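Local structure of VP5 (Halorubrum pleomorphic virus 6, 6QGL) at residues Asn166-Thr171 / Thr182-Arg187; Val202-Lys207 / Met227-Trp232. The protein is the envelope protein of an archaeal pleomorphic virus and probably drives fusion of the viral membrane with that of the host cell. All blocks are in the same frame, centred on the assembly; numbering follows the deposited sequence.

Interaction 1 (Asn166-Thr171 / Thr182-Arg187)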
ATOM      1  N   ASN A 166      26.437  -7.395  -6.424  1.00 55.20           N
ATOM      2  CA  ASN A 166      25.611  -6.238  -6.763  1.00 53.87           C
ATOM      3  C   ASN A 166      26.427  -4.973  -7.010  1.00 58.47           C
ATOM      4  O   ASN A 166      27.490  -4.780  -6.417  1.00 58.75           O
ATOM      5  CB  ASN A 166      24.602  -5.938  -5.648  1.00 51.15           C
ATOM      6  CG  ASN A 166      23.842  -7.107  -5.079  1.00 60.43           C
ATOM      7  OD1 ASN A 166      23.384  -8.004  -5.796  1.00 51.51           O
ATOM      8  ND2 ASN A 166      23.665  -7.093  -3.768  1.00 48.45           N
ATOM      9  N   THR A 167      25.883  -4.090  -7.857  1.00 55.16           N
ATOM     10  CA  THR A 167      26.428  -2.776  -8.188  1.00 55.54           C
ATOM     11  C   THR A 167      25.238  -1.819  -8.289  1.00 58.78           C
ATOM     12  O   THR A 167      24.310  -2.076  -9.063  1.00 57.66           O
ATOM     13  CB  THR A 167      27.251  -2.805  -9.497  1.00 64.13           C
ATOM     14  OG1 THR A 167      28.129  -3.933  -9.509  1.00 64.91           O
ATOM     15  CG2 THR A 167      28.054  -1.528  -9.712  1.00 62.91           C
ATOM     16  N   LEU A 168      25.243  -0.746  -7.477  1.00 55.70           N
ATOM     17  CA  LEU A 168      24.191   0.272  -7.509  1.00 55.00           C
ATOM     18  C   LEU A 168      24.712   1.416  -8.363  1.00 60.12           C
ATOM     19  O   LEU A 168      25.560   2.196  -7.915  1.00 60.72           O
ATOM     20  CB  LEU A 168      23.776   0.753  -6.095  1.00 54.55           C
ATOM     21  CG  LEU A 168      23.364  -0.297  -5.054  1.00 58.02           C
ATOM     22  CD1 LEU A 168      22.771   0.364  -3.830  1.00 57.52           C
ATOM     23  CD2 LEU A 168      22.378  -1.301  -5.616  1.00 59.26           C
ATOM     24  N   LYS A 169      24.263   1.453  -9.627  1.00 56.78           N
ATOM     25  CA  LYS A 169      24.688   2.430 -10.631  1.00 57.38           C
ATOM     26  C   LYS A 169      23.853   3.698 -10.569  1.00 61.17           C
ATOM     27  O   LYS A 169      22.625   3.624 -10.538  1.00 59.48           O
ATOM     28  CB  LYS A 169      24.624   1.816 -12.042  1.00 59.78           C
ATOM     29  CG  LYS A 169      25.619   0.682 -12.283  1.00 68.33           C
ATOM     30  CD  LYS A 169      25.366  -0.037 -13.603  1.00 76.60           C
ATOM     31  CE  LYS A 169      26.177   0.527 -14.744  1.00 89.51           C
ATOM     32  NZ  LYS A 169      25.844  -0.131 -16.033  1.00100.71           N
ATOM     33  N   ASP A 170      24.521   4.863 -10.563  1.00 59.49           N
ATOM     34  CA  ASP A 170      23.849   6.162 -10.545  1.00 59.46           C
ATOM     35  C   ASP A 170      23.300   6.468 -11.930  1.00 64.13           C
ATOM     36  O   ASP A 170      24.054   6.482 -12.908  1.00 65.10           O
ATOM     37  CB  ASP A 170      24.804   7.278 -10.080  1.00 62.78           C
ATOM     38  CG  ASP A 170      25.098   7.319  -8.588  1.00 73.49           C
ATOM     39  OD1 ASP A 170      24.566   6.458  -7.850  1.00 73.24           O
ATOM     40  OD2 ASP A 170      25.846   8.220  -8.157  1.00 80.29           O
ATOM     41  N   THR A 171      21.979   6.677 -12.011  1.00 59.83           N
ATOM     42  CA  THR A 171      21.276   6.997 -13.252  1.00 59.54           C
ATOM     43  C   THR A 171      20.556   8.323 -13.066  1.00 63.42           C
ATOM     44  O   THR A 171      19.733   8.452 -12.159  1.00 62.28           O
ATOM     45  CB  THR A 171      20.357   5.834 -13.663  1.00 65.64           C
ATOM     46  OG1 THR A 171      21.159   4.662 -13.813  1.00 65.77           O
ATOM     47  CG2 THR A 171      19.594   6.104 -14.957  1.00 63.58           C
ATOM     48  N   THR A 182      18.938  11.262  -8.760  1.00 57.79           N
ATOM     49  CA  THR A 182      19.756  10.067  -8.904  1.00 57.45           C
ATOM     50  C   THR A 182      18.925   8.822  -8.598  1.00 60.19           C
ATOM     51  O   THR A 182      18.614   8.543  -7.434  1.00 59.92           O
ATOM     52  CB  THR A 182      21.062  10.167  -8.093  1.00 65.98           C
ATOM     53  OG1 THR A 182      21.799  11.312  -8.516  1.00 67.48           O
ATOM     54  CG2 THR A 182      21.935   8.934  -8.242  1.00 64.01           C
ATOM     55  N   LEU A 183      18.554   8.093  -9.658  1.00 55.51           N
ATOM     56  CA  LEU A 183      17.839   6.823  -9.578  1.00 53.88           C
ATOM     57  C   LEU A 183      18.914   5.739  -9.567  1.00 57.97           C
ATOM     58  O   LEU A 183      19.877   5.818 -10.334  1.00 58.59           O
ATOM     59  CB  LEU A 183      16.894   6.653 -10.788  1.00 53.19           C
ATOM     60  CG  LEU A 183      16.211   5.288 -10.991  1.00 56.74           C
ATOM     61  CD1 LEU A 183      15.083   5.069  -9.994  1.00 56.07           C
ATOM     62  CD2 LEU A 183      15.689   5.151 -12.399  1.00 58.58           C
ATOM     63  N   LEU A 184      18.779   4.754  -8.674  1.00 53.79           N
ATOM     64  CA  LEU A 184      19.763   3.681  -8.597  1.00 53.54           C
ATOM     65  C   LEU A 184      19.367   2.536  -9.509  1.00 57.03           C
ATOM     66  O   LEU A 184      18.268   1.995  -9.384  1.00 56.38           O
ATOM     67  CB  LEU A 184      19.983   3.194  -7.151  1.00 53.28           C
ATOM     68  CG  LEU A 184      20.488   4.223  -6.127  1.00 58.38           C
ATOM     69  CD1 LEU A 184      20.471   3.647  -4.734  1.00 58.34           C
ATOM     70  CD2 LEU A 184      21.885   4.728  -6.467  1.00 61.47           C
ATOM     71  N   THR A 185      20.238   2.210 -10.466  1.00 53.53           N
ATOM     72  CA  THR A 185      20.033   1.096 -11.376  1.00 52.93           C
ATOM     73  C   THR A 185      20.697  -0.105 -10.730  1.00 56.37           C
ATOM     74  O   THR A 185      21.896  -0.072 -10.430  1.00 56.59           O
ATOM     75  CB  THR A 185      20.538   1.426 -12.783  1.00 59.34           C
ATOM     76  OG1 THR A 185      19.717   2.464 -13.306  1.00 57.83           O
ATOM     77  CG2 THR A 185      20.488   0.227 -13.724  1.00 57.56           C
ATOM     78  N   PHE A 186      19.903  -1.144 -10.473  1.00 52.14           N
ATOM     79  CA  PHE A 186      20.393  -2.355  -9.841  1.00 51.82           C
ATOM     80  C   PHE A 186      21.024  -3.308 -10.846  1.00 56.52           C
ATOM     81  O   PHE A 186      20.328  -3.845 -11.705  1.00 56.84           O
ATOM     82  CB  PHE A 186      19.273  -3.052  -9.045  1.00 52.79           C
ATOM     83  CG  PHE A 186      19.735  -4.327  -8.387  1.00 54.26           C
ATOM     84  CD1 PHE A 186      20.438  -4.296  -7.188  1.00 57.00           C
ATOM     85  CD2 PHE A 186      19.504  -5.559  -8.984  1.00 56.74           C
ATOM     86  CE1 PHE A 186      20.896  -5.474  -6.598  1.00 57.98           C
ATOM     87  CE2 PHE A 186      19.975  -6.731  -8.401  1.00 59.71           C
ATOM     88  CZ  PHE A 186      20.662  -6.684  -7.207  1.00 57.39           C
ATOM     89  N   ARG A 187      22.335  -3.548 -10.703  1.00 53.01           N
ATOM     90  CA  ARG A 187      23.085  -4.507 -11.512  1.00 53.40           C
ATOM     91  C   ARG A 187      23.514  -5.653 -10.595  1.00 56.17           C
ATOM     92  O   ARG A 187      23.922  -5.404  -9.462  1.00 54.65           O
ATOM     93  CB  ARG A 187      24.301  -3.845 -12.196  1.00 54.07           C
ATOM     94  CG  ARG A 187      25.154  -4.809 -13.030  1.00 61.90           C
ATOM     95  CD  ARG A 187      26.139  -4.082 -13.921  1.00 70.75           C
ATOM     96  NE  ARG A 187      27.010  -5.007 -14.650  1.00 78.40           N
ATOM     97  CZ  ARG A 187      26.721  -5.564 -15.823  1.00 92.86           C
ATOM     98  NH1 ARG A 187      27.581  -6.390 -16.402  1.00 79.89           N
ATOM     99  NH2 ARG A 187      25.563  -5.308 -16.420  1.00 81.18           N
TER

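Interaction 2 (Val202-Lys207 / Met227-Trp232)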
ATOM      1  N   VAL A 202      21.929  -9.449 -14.471  1.00 58.69           N
ATOM      2  CA  VAL A 202      20.685  -8.691 -14.558  1.00 56.95           C
ATOM      3  C   VAL A 202      20.977  -7.224 -14.220  1.00 58.98           C
ATOM      4  O   VAL A 202      21.792  -6.944 -13.342  1.00 57.68           O
ATOM      5  CB  VAL A 202      19.502  -9.304 -13.751  1.00 60.15           C
ATOM      6  CG1 VAL A 202      19.603  -9.020 -12.252  1.00 58.30           C
ATOM      7  CG2 VAL A 202      18.154  -8.844 -14.306  1.00 59.89           C
ATOM      8  N   GLU A 203      20.365  -6.301 -14.961  1.00 55.47           N
ATOM      9  CA  GLU A 203      20.508  -4.865 -14.748  1.00 54.36           C
ATOM     10  C   GLU A 203      19.188  -4.211 -15.093  1.00 56.96           C
ATOM     11  O   GLU A 203      18.743  -4.316 -16.236  1.00 57.54           O
ATOM     12  CB  GLU A 203      21.666  -4.277 -15.573  1.00 56.87           C
ATOM     13  CG  GLU A 203      22.008  -2.850 -15.172  1.00 65.67           C
ATOM     14  CD  GLU A 203      23.169  -2.192 -15.893  1.00 83.81           C
ATOM     15  OE1 GLU A 203      24.120  -2.904 -16.287  1.00 75.19           O
ATOM     16  OE2 GLU A 203      23.133  -0.951 -16.044  1.00 78.65           O
ATOM     17  N   TYR A 204      18.535  -3.584 -14.096  1.00 51.71           N
ATOM     18  CA  TYR A 204      17.234  -2.938 -14.275  1.00 50.59           C
ATOM     19  C   TYR A 204      16.911  -1.891 -13.198  1.00 53.79           C
ATOM     20  O   TYR A 204      17.653  -1.729 -12.227  1.00 53.22           O
ATOM     21  CB  TYR A 204      16.107  -3.997 -14.380  1.00 51.38           C
ATOM     22  CG  TYR A 204      15.811  -4.749 -13.101  1.00 51.57           C
ATOM     23  CD1 TYR A 204      16.625  -5.796 -12.678  1.00 53.58           C
ATOM     24  CD2 TYR A 204      14.669  -4.470 -12.354  1.00 51.37           C
ATOM     25  CE1 TYR A 204      16.347  -6.502 -11.511  1.00 53.20           C
ATOM     26  CE2 TYR A 204      14.376  -5.174 -11.190  1.00 51.79           C
ATOM     27  CZ  TYR A 204      15.219  -6.186 -10.771  1.00 57.47           C
ATOM     28  OH  TYR A 204      14.921  -6.874  -9.622  1.00 56.10           O
ATOM     29  N   ASN A 205      15.794  -1.181 -13.401  1.00 50.02           N
ATOM     30  CA  ASN A 205      15.226  -0.150 -12.529  1.00 49.11           C
ATOM     31  C   ASN A 205      13.722  -0.042 -12.867  1.00 53.65           C
ATOM     32  O   ASN A 205      13.297  -0.739 -13.793  1.00 53.84           O
ATOM     33  CB  ASN A 205      15.969   1.196 -12.709  1.00 49.05           C
ATOM     34  CG  ASN A 205      16.054   1.734 -14.118  1.00 65.86           C
ATOM     35  OD1 ASN A 205      15.112   1.667 -14.911  1.00 56.88           O
ATOM     36  ND2 ASN A 205      17.191   2.316 -14.456  1.00 58.02           N
ATOM     37  N   PRO A 206      12.886   0.799 -12.199  1.00 50.42           N
ATOM     38  CA  PRO A 206      11.464   0.862 -12.586  1.00 50.47           C
ATOM     39  C   PRO A 206      11.203   1.302 -14.035  1.00 54.94           C
ATOM     40  O   PRO A 206      10.145   0.984 -14.569  1.00 55.11           O
ATOM     41  CB  PRO A 206      10.868   1.858 -11.586  1.00 51.73           C
ATOM     42  CG  PRO A 206      11.795   1.857 -10.437  1.00 55.93           C
ATOM     43  CD  PRO A 206      13.150   1.695 -11.054  1.00 51.71           C
ATOM     44  N   LYS A 207      12.160   2.012 -14.673  1.00 51.44           N
ATOM     45  CA  LYS A 207      12.017   2.526 -16.043  1.00 51.56           C
ATOM     46  C   LYS A 207      12.268   1.496 -17.147  1.00 56.49           C
ATOM     47  O   LYS A 207      11.497   1.446 -18.107  1.00 56.60           O
ATOM     48  CB  LYS A 207      12.910   3.760 -16.273  1.00 53.75           C
ATOM     49  CG  LYS A 207      12.453   5.028 -15.562  1.00 61.85           C
ATOM     50  CD  LYS A 207      13.359   6.204 -15.930  1.00 70.75           C
ATOM     51  CE  LYS A 207      12.863   7.539 -15.438  1.00 81.40           C
ATOM     52  NZ  LYS A 207      11.671   8.002 -16.194  1.00 91.56           N
ATOM     53  N   MET A 227      11.108  -6.943  -5.790  1.00 51.37           N
ATOM     54  CA  MET A 227      11.870  -6.110  -6.735  1.00 50.35           C
ATOM     55  C   MET A 227      11.458  -6.447  -8.172  1.00 54.76           C
ATOM     56  O   MET A 227      12.281  -6.352  -9.084  1.00 54.73           O
ATOM     57  CB  MET A 227      13.381  -6.338  -6.587  1.00 52.61           C
ATOM     58  CG  MET A 227      14.016  -5.630  -5.441  1.00 55.33           C
ATOM     59  SD  MET A 227      15.701  -6.260  -5.260  1.00 59.02           S
ATOM     60  CE  MET A 227      16.506  -5.487  -6.669  1.00 55.52           C
ATOM     61  N   LYS A 228      10.200  -6.886  -8.361  1.00 51.69           N
ATOM     62  CA  LYS A 228       9.657  -7.296  -9.651  1.00 52.15           C
ATOM     63  C   LYS A 228       9.601  -6.130 -10.616  1.00 55.57           C
ATOM     64  O   LYS A 228       8.933  -5.131 -10.334  1.00 54.71           O
ATOM     65  CB  LYS A 228       8.258  -7.906  -9.473  1.00 55.47           C
ATOM     66  CG  LYS A 228       8.249  -9.371  -9.062  1.00 63.54           C
ATOM     67  CD  LYS A 228       6.893  -9.772  -8.543  1.00 72.95           C
ATOM     68  CE  LYS A 228       6.584 -11.227  -8.751  1.00 86.57           C
ATOM     69  NZ  LYS A 228       5.247 -11.573  -8.201  1.00 98.15           N
ATOM     70  N   PHE A 229      10.318  -6.245 -11.750  1.00 52.38           N
ATOM     71  CA  PHE A 229      10.309  -5.201 -12.772  1.00 51.85           C
ATOM     72  C   PHE A 229       8.896  -4.999 -13.308  1.00 55.83           C
ATOM     73  O   PHE A 229       8.492  -3.861 -13.491  1.00 54.92           O
ATOM     74  CB  PHE A 229      11.290  -5.508 -13.915  1.00 54.35           C
ATOM     75  CG  PHE A 229      11.157  -4.567 -15.093  1.00 56.07           C
ATOM     76  CD1 PHE A 229      11.733  -3.302 -15.060  1.00 58.23           C
ATOM     77  CD2 PHE A 229      10.428  -4.935 -16.219  1.00 59.41           C
ATOM     78  CE1 PHE A 229      11.595  -2.428 -16.139  1.00 59.50           C
ATOM     79  CE2 PHE A 229      10.291  -4.059 -17.299  1.00 62.44           C
ATOM     80  CZ  PHE A 229      10.893  -2.819 -17.260  1.00 59.65           C
ATOM     81  N   SER A 230       8.151  -6.095 -13.547  1.00 53.39           N
ATOM     82  CA  SER A 230       6.775  -6.051 -14.043  1.00 54.03           C
ATOM     83  C   SER A 230       5.857  -5.233 -13.119  1.00 57.74           C
ATOM     84  O   SER A 230       5.006  -4.500 -13.618  1.00 57.04           O
ATOM     85  CB  SER A 230       6.228  -7.461 -14.244  1.00 58.68           C
ATOM     86  OG  SER A 230       5.999  -8.124 -13.012  1.00 66.49           O
ATOM     87  N   GLU A 231       6.056  -5.335 -11.784  1.00 54.45           N
ATOM     88  CA  GLU A 231       5.273  -4.597 -10.789  1.00 53.93           C
ATOM     89  C   GLU A 231       5.659  -3.107 -10.758  1.00 57.44           C
ATOM     90  O   GLU A 231       4.780  -2.242 -10.840  1.00 57.27           O
ATOM     91  CB  GLU A 231       5.404  -5.244  -9.393  1.00 55.28           C
ATOM     92  CG  GLU A 231       4.554  -6.496  -9.214  1.00 66.47           C
ATOM     93  CD  GLU A 231       4.600  -7.218  -7.875  1.00 87.06           C
ATOM     94  OE1 GLU A 231       3.744  -8.107  -7.665  1.00 81.93           O
ATOM     95  OE2 GLU A 231       5.497  -6.931  -7.048  1.00 80.67           O
ATOM     96  N   TRP A 232       6.972  -2.819 -10.660  1.00 53.65           N
ATOM     97  CA  TRP A 232       7.518  -1.459 -10.611  1.00 52.73           C
ATOM     98  C   TRP A 232       7.328  -0.680 -11.912  1.00 56.58           C
ATOM     99  O   TRP A 232       7.010   0.509 -11.866  1.00 55.96           O
ATOM    100  CB  TRP A 232       8.996  -1.486 -10.199  1.00 51.03           C
ATOM    101  CG  TRP A 232       9.196  -1.740  -8.736  1.00 51.80           C
ATOM    102  CD1 TRP A 232       9.308  -2.951  -8.121  1.00 55.10           C
ATOM    103  CD2 TRP A 232       9.269  -0.755  -7.700  1.00 51.18           C
ATOM    104  NE1 TRP A 232       9.465  -2.783  -6.765  1.00 54.36           N
ATOM    105  CE2 TRP A 232       9.451  -1.444  -6.478  1.00 55.42           C
ATOM    106  CE3 TRP A 232       9.221   0.649  -7.687  1.00 52.24           C
ATOM    107  CZ2 TRP A 232       9.577  -0.780  -5.253  1.00 54.63           C
ATOM    108  CZ3 TRP A 232       9.330   1.306  -6.472  1.00 53.68           C
ATOM    109  CH2 TRP A 232       9.510   0.594  -5.273  1.00 54.58           C
TER

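Interaction 1 (Asn166-Thr171 / Thr182-Arg187)
The ring of Phe186 meets two side chains of the neighbouring strand. Leu168 reaches the ring's edge with its CD2 methyl, 3.9 Å from Phe186 CD1. The amide of Asn166 comes to the far end of the ring at a slant, its plane turned 51° from the ring plane, with Asn166 OD1 3.3 Å from Phe186 CZ. The same OD1 is hydrogen-bonded to His188, and ND2 reaches Glu131 on helix 97-140. Phe151 also packs on the Phe186 ring. With CG opposite the backbone N (chi1 179°), Phe186 is swung so that the end of its ring lies by Asn166. On the same side of the sheet, Leu184 touches Leu168 through their CD1 methyls, at 4.1 Å. Its CD2 lies alongside Asp170, and the Thr182 CG2 methyl abuts the carboxylate carbon of that aspartate. Helix 97-140 covers part of this side, with Val127 on Leu168 and Leu130 on Phe186.

Thr167, Lys169, Thr171, Thr185 and Arg187 point to the other side. There the hydroxyls of Thr171 and Thr185 are hydrogen-bonded, OG1 to OG1 at 2.7 Å. Thr185 lies two residues beyond Leu183, the direct partner of Thr171, so this bond runs diagonally across the strands. Lys169 and Arg187 touch through their aliphatic parts, CD to CD. Both charged ends form salt bridges with Glu203, one to each carboxylate oxygen.

Six backbone bonds join the strands in pairs, at Thr167 with Arg187, Lys169 with Thr185 and Thr171 with Leu183. The straightest runs from Thr185 N to Lys169 O, 2.8 Å long at 172°. This is the regular pairing of an antiparallel beta hairpin, the first two strands of a four-stranded meander.

Interaction 2 (Val202-Lys207 / Met227-Trp232)
Tyr204 and Phe229 pass one another, one reaching toward the helix and the other toward the strand, and the Tyr204 ring lies beside the root of Phe229. Tyr204 CD2 rests 3.9 Å from Phe229 CB. The Phe229 ring pushes into the bend where the chain leaves strand 201-204. Its edge faces the backbone there, with Phe229 CD1 3.3 Å from Asn205 O, and the oxygen lies in the ring plane. The carbonyls of Pro206 and Lys207 line the same bend near CE1. Phe229 has CG anti to the backbone N (chi1 171°), which sends the ring out from the first turn of helix 229-257 to this bend.

The contact packs the third strand of an antiparallel meander, and the turn after it, against the start of a long helix. Lys228 is the N-cap residue of that helix.

The tyrosine is the opposite bump. Its ring extends toward the chain just before the helix, with the Met227 side chain running roughly perpendicular to it. Tyr204 OH sits 2.7 Å from Met227 O, which lies near the ring plane at its edge. A hydrogen bond between them is likely but not settled, since Thr217 O is a second possible acceptor. Met227 bends at its thioether and brings Met227 CE to 3.6 Å from Tyr204 OH.

One turn along the helix, Pro206 packs flank to flank with Trp232. Pro206 CG is 4.0 Å from Trp232 CE3, and Pro206 CB is 4.1 Å from Trp232 CB. Trp123 and Phe119 of helix 97-140 pack against both the proline and the indole.

Interaction 1 joins two neighbouring strands, 166-174 and 180-189, while interaction 2 sets the next strand and its turn on helix 229-257. Both rest on helix 97-140. The hairpin is partly exposed and held by regular backbone bonds, with mostly polar and charged side chains on the Lys169 side and mostly apolar ones on the Phe186 side. The strand-helix contact is buried and mostly aromatic, with one likely polar link. The two meet directly: Thr185 OG1 is a probable hydrogen-bond partner of Asn205 ND2, and Glu203 of segment 202-207 receives the hairpin's positive charges. On the helix side of the sheet, Phe186 touches Met227.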